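Local coordinates for phosphatidylglycerophosphatase B (PDB 6FMX), which dephosphorylates the membrane lipid phosphatidylglycerophosphate to phosphatidylglycerol and also acts on undecaprenyl pyrophosphate, at residues A145-Y148 and P149-Y153; Y153-V156 and K157-F161. All blocks are in the same frame, centred on the assembly; numbering follows the deposited sequence.

Contact 1 of 2, residues A145-Y148 and P149-Y153; sequences ACVY and PVIAY
Val-147 holds its CG1 branch anti to the backbone N (chi1 175°), while Ile-151 sends CG1 beside its own N (chi1 -74°) and continues in an extended chain; the two branches meet obliquely one turn apart, with Val-147 CG1 3.6 Å from Ile-151 CD1. The setting is a proline kink within transmembrane helix 139-158, part of the helical bundle of the PAP2 (PA-phosphatase related) family. Pro-149 has no N-H to give, and its ring is seated against the preceding turn, among Ala-145, Cys-146, Val-147 and Tyr-148. Pro-149 CG reaches to 3.2 Å from Ala-145 O, a buried carbonyl oxygen left without a hydrogen-bond partner. Beyond the proline the i to i+4 ladder resumes: Val-150 N bonds to Cys-146 O, and Ile-151 N bonds to Val-147 O at 2.7 Å with a nearly straight N-H (170°). Neighbouring helices enclose this stretch. Phe-206 of helix 192-215 packs on Pro-149 and Val-150, whereas Ile-81 and Ile-84 of helix 74-92 lie against Val-147 and Ile-151. Tyr-148 projects outward from the helix to touch Phe-76 and Leu-77 of helix 74-92 and Ile-176 of helix 166-186, and its OH donates a hydrogen bond to the backbone oxygen of Leu-71. At the root of that side chain, Tyr-148 CB packs 3.5 Å from Pro-149 CD.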
loop_
_atom_site.group_PDB
_atom_site.type_symbol
_atom_site.label_atom_id
_atom_site.label_comp_id
_atom_site.label_asym_id
_atom_site.label_seq_id
_atom_site.Cartn_x
_atom_site.Cartn_y
_atom_site.Cartn_z
ATOM N N ALA A 145 -1.205 -0.872 1.028
ATOM C CA ALA A 145 -2.656 -0.807 0.959
ATOM C C ALA A 145 -3.247 -2.016 0.253
ATOM O O ALA A 145 -4.431 -2.304 0.429
ATOM C CB ALA A 145 -3.101 0.480 0.263
ATOM N N CYS A 146 -2.458 -2.714 -0.550
ATOM C CA CYS A 146 -2.873 -3.972 -1.154
ATOM C C CYS A 146 -2.588 -5.155 -0.235
ATOM O O CYS A 146 -3.512 -5.857 0.175
ATOM C CB CYS A 146 -2.165 -4.159 -2.498
ATOM S SG CYS A 146 -2.453 -5.761 -3.287
ATOM N N VAL A 147 -1.322 -5.351 0.142
ATOM C CA VAL A 147 -0.911 -6.617 0.741
ATOM C C VAL A 147 -1.480 -6.792 2.148
ATOM O O VAL A 147 -1.915 -7.892 2.512
ATOM C CB VAL A 147 0.625 -6.728 0.729
ATOM C CG1 VAL A 147 1.071 -7.979 1.471
ATOM C CG2 VAL A 147 1.136 -6.765 -0.697
ATOM N N TYR A 148 -1.469 -5.741 2.978
ATOM C CA TYR A 148 -1.901 -5.983 4.355
ATOM C C TYR A 148 -3.403 -6.266 4.450
ATOM O O TYR A 148 -3.789 -7.181 5.191
ATOM C CB TYR A 148 -1.468 -4.832 5.279
ATOM C CG TYR A 148 0.015 -4.892 5.565
ATOM C CD1 TYR A 148 0.548 -5.911 6.347
ATOM C CD2 TYR A 148 0.883 -3.980 5.004
ATOM C CE1 TYR A 148 1.907 -5.992 6.585
ATOM C CE2 TYR A 148 2.244 -4.054 5.230
ATOM C CZ TYR A 148 2.747 -5.057 6.019
ATOM O OH TYR A 148 4.100 -5.121 6.239
ATOM N N PRO A 149 -4.285 -5.543 3.746
ATOM C CA PRO A 149 -5.694 -5.982 3.721
ATOM C C PRO A 149 -5.892 -7.357 3.103
ATOM O O PRO A 149 -6.774 -8.108 3.548
ATOM C CB PRO A 149 -6.393 -4.888 2.907
ATOM C CG PRO A 149 -5.518 -3.692 3.060
ATOM C CD PRO A 149 -4.116 -4.213 3.120
ATOM N N VAL A 150 -5.095 -7.711 2.090
ATOM C CA VAL A 150 -5.191 -9.041 1.493
ATOM C C VAL A 150 -4.792 -10.106 2.507
ATOM O O VAL A 150 -5.472 -11.127 2.663
ATOM C CB VAL A 150 -4.326 -9.121 0.224
ATOM C CG1 VAL A 150 -4.071 -10.561 -0.161
ATOM C CG2 VAL A 150 -5.007 -8.399 -0.915
ATOM N N ILE A 151 -3.666 -9.891 3.195
ATOM C CA ILE A 151 -3.251 -10.821 4.244
ATOM C C ILE A 151 -4.354 -10.967 5.280
ATOM O O ILE A 151 -4.704 -12.081 5.692
ATOM C CB ILE A 151 -1.933 -10.351 4.885
ATOM C CG1 ILE A 151 -0.754 -10.612 3.949
ATOM C CG2 ILE A 151 -1.732 -11.028 6.249
ATOM C CD1 ILE A 151 0.561 -9.951 4.413
ATOM N N ALA A 152 -4.920 -9.838 5.715
ATOM C CA ALA A 152 -6.024 -9.871 6.668
ATOM C C ALA A 152 -7.175 -10.724 6.151
ATOM O O ALA A 152 -7.747 -11.525 6.899
ATOM C CB ALA A 152 -6.509 -8.452 6.960
ATOM N N TYR A 153 -7.528 -10.560 4.873
ATOM C CA TYR A 153 -8.646 -11.318 4.322
ATOM C C TYR A 153 -8.372 -12.814 4.380
ATOM O O TYR A 153 -9.225 -13.591 4.826
ATOM C CB TYR A 153 -8.933 -10.886 2.880
ATOM C CG TYR A 153 -9.905 -11.824 2.189
ATOM C CD1 TYR A 153 -11.257 -11.772 2.481
ATOM C CD2 TYR A 153 -9.473 -12.753 1.250
ATOM C CE1 TYR A 153 -12.165 -12.631 1.866
ATOM C CE2 TYR A 153 -10.367 -13.615 0.628
ATOM C CZ TYR A 153 -11.709 -13.547 0.946
ATOM O OH TYR A 153 -12.597 -14.394 0.339
#

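Contact 2 of 2, residues Y153-V156 and K157-F161; sequences YFLV and KHLPF
Lys-157 stretches its long side chain outward from the helix, past the rings of Tyr-153 and Phe-154. All its torsions are close to 180°, and this extended chain carries CD to 4.2 Å from Tyr-153 OH and 4.3 Å from Phe-154 CD1. It crosses Tyr-153 obliquely. At its root, Lys-157 CB rests 3.4 Å from Tyr-153 O, the same oxygen that accepts the backbone bond from Lys-157 N. The ammonium end forms salt bridges with Asp-96 and Asp-213, so the methylenes pass the rings on the way to the two acids; Asp-213 is also hydrogen-bonded to Tyr-153 OH. The Phe-154 ring is covered on one face by Tyr-153 CD2, 3.8 Å above the plane and over its centre. The ring of His-158 similarly has Lys-157 CG over one face, and its NE2 is hydrogen-bonded to Asp-96, which thereby receives both basic side chains. These side chains sit at the C-terminal end of transmembrane helix 139-158, on the side inferred to be cytoplasmic. His-158 N is shared between Phe-154 O and, weakly, Leu-155 O, while Leu-159 N closes the last turn on Leu-155 O. Leu-159 is the first residue to abandon helical backbone angles. Its side chain nevertheless runs beside that of Leu-155, pointing the same way, with Leu-155 CD2 and Leu-159 CD2 3.8 Å apart; a monoolein molecule lies close to Leu-155. Where the chain turns away, a water donates to two carbonyls, its oxygen lying 2.8 Å from Val-156 O and 2.6 Å from Leu-159 O.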
loop_
_atom_site.group_PDB
_atom_site.type_symbol
_atom_site.label_atom_id
_atom_site.label_comp_id
_atom_site.label_asym_id
_atom_site.label_seq_id
_atom_site.Cartn_x
_atom_site.Cartn_y
_atom_site.Cartn_z
ATOM N N TYR A 153 -7.528 -10.560 4.873
ATOM C CA TYR A 153 -8.646 -11.318 4.322
ATOM C C TYR A 153 -8.372 -12.814 4.380
ATOM O O TYR A 153 -9.225 -13.591 4.826
ATOM C CB TYR A 153 -8.933 -10.886 2.880
ATOM C CG TYR A 153 -9.905 -11.824 2.189
ATOM C CD1 TYR A 153 -11.257 -11.772 2.481
ATOM C CD2 TYR A 153 -9.473 -12.753 1.250
ATOM C CE1 TYR A 153 -12.165 -12.631 1.866
ATOM C CE2 TYR A 153 -10.367 -13.615 0.628
ATOM C CZ TYR A 153 -11.709 -13.547 0.946
ATOM O OH TYR A 153 -12.597 -14.394 0.339
ATOM N N PHE A 154 -7.184 -13.238 3.944
ATOM C CA PHE A 154 -6.897 -14.664 3.898
ATOM C C PHE A 154 -6.627 -15.253 5.278
ATOM O O PHE A 154 -6.950 -16.422 5.516
ATOM C CB PHE A 154 -5.727 -14.924 2.953
ATOM C CG PHE A 154 -6.116 -14.873 1.499
ATOM C CD1 PHE A 154 -6.957 -15.831 0.966
ATOM C CD2 PHE A 154 -5.649 -13.856 0.672
ATOM C CE1 PHE A 154 -7.330 -15.787 -0.369
ATOM C CE2 PHE A 154 -6.015 -13.800 -0.674
ATOM C CZ PHE A 154 -6.853 -14.767 -1.198
ATOM N N LEU A 155 -6.068 -14.472 6.206
ATOM C CA LEU A 155 -5.926 -14.969 7.574
ATOM C C LEU A 155 -7.287 -15.216 8.211
ATOM O O LEU A 155 -7.513 -16.268 8.818
ATOM C CB LEU A 155 -5.112 -13.996 8.426
ATOM C CG LEU A 155 -3.612 -13.875 8.120
ATOM C CD1 LEU A 155 -2.960 -12.913 9.109
ATOM C CD2 LEU A 155 -2.908 -15.240 8.104
ATOM N N VAL A 156 -8.205 -14.253 8.090
ATOM C CA VAL A 156 -9.549 -14.431 8.627
ATOM C C VAL A 156 -10.269 -15.567 7.902
ATOM O O VAL A 156 -11.068 -16.291 8.507
ATOM C CB VAL A 156 -10.328 -13.099 8.548
ATOM C CG1 VAL A 156 -11.829 -13.313 8.699
ATOM C CG2 VAL A 156 -9.827 -12.124 9.614
ATOM N N LYS A 157 -9.978 -15.769 6.615
ATOM C CA LYS A 157 -10.617 -16.855 5.872
ATOM C C LYS A 157 -10.187 -18.223 6.396
ATOM O O LYS A 157 -11.005 -19.147 6.502
ATOM C CB LYS A 157 -10.296 -16.741 4.379
ATOM C CG LYS A 157 -10.917 -17.865 3.528
ATOM C CD LYS A 157 -10.666 -17.674 2.042
ATOM C CE LYS A 157 -11.073 -18.918 1.260
ATOM N NZ LYS A 157 -10.538 -18.907 -0.130
ATOM N N HIS A 158 -8.906 -18.374 6.735
ATOM C CA HIS A 158 -8.337 -19.692 6.977
ATOM C C HIS A 158 -8.017 -19.980 8.437
ATOM O O HIS A 158 -7.756 -21.140 8.775
ATOM C CB HIS A 158 -7.061 -19.871 6.149
ATOM C CG HIS A 158 -7.308 -19.994 4.678
ATOM N ND1 HIS A 158 -8.152 -20.945 4.143
ATOM C CD2 HIS A 158 -6.831 -19.280 3.631
ATOM C CE1 HIS A 158 -8.181 -20.813 2.829
ATOM N NE2 HIS A 158 -7.386 -19.811 2.493
ATOM N N LEU A 159 -8.017 -18.976 9.306
ATOM C CA LEU A 159 -7.657 -19.198 10.704
ATOM C C LEU A 159 -8.901 -19.061 11.571
ATOM O O LEU A 159 -9.290 -17.937 11.927
ATOM C CB LEU A 159 -6.571 -18.223 11.160
ATOM C CG LEU A 159 -5.094 -18.559 10.915
ATOM C CD1 LEU A 159 -4.835 -19.242 9.583
ATOM C CD2 LEU A 159 -4.240 -17.305 11.042
ATOM N N PRO A 160 -9.560 -20.165 11.936
ATOM C CA PRO A 160 -10.795 -20.052 12.727
ATOM C C PRO A 160 -10.607 -19.353 14.060
ATOM O O PRO A 160 -11.572 -18.766 14.565
ATOM C CB PRO A 160 -11.232 -21.514 12.908
ATOM C CG PRO A 160 -10.527 -22.264 11.808
ATOM C CD PRO A 160 -9.212 -21.565 11.651
ATOM N N PHE A 161 -9.402 -19.369 14.635
ATOM C CA PHE A 161 -9.182 -18.656 15.888
ATOM C C PHE A 161 -9.155 -17.145 15.707
ATOM O O PHE A 161 -9.143 -16.423 16.706
ATOM C CB PHE A 161 -7.889 -19.144 16.565
ATOM C CG PHE A 161 -6.612 -18.621 15.949
ATOM C CD1 PHE A 161 -6.126 -17.358 16.257
ATOM C CD2 PHE A 161 -5.876 -19.417 15.089
ATOM C CE1 PHE A 161 -4.953 -16.897 15.703
ATOM C CE2 PHE A 161 -4.700 -18.959 14.531
ATOM C CZ PHE A 161 -4.237 -17.700 14.836
HETATM O O HOH W 1 -11.418 -16.520 11.313
#

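In the fold
Contacts 1 and 2 are successive portions of helix 139-158, with centres 12 Å apart and Tyr-153 common to both. Contact 1 comes first along the chain and lies in the buried middle of the helical bundle, about 9 Å from the centre of the chain; contact 2 follows at about 21 Å, where the helix gives way to the loop assigned to the cytoplasm. The same helix begins near the tungstate site with His-140, the inferred proton donor. It therefore runs from the catalytic end through the buried, largely apolar middle of the bundle to a charged end on the presumed cytoplasmic side, and helices 74-92, 96-118 and 192-215 flank it at both contacts.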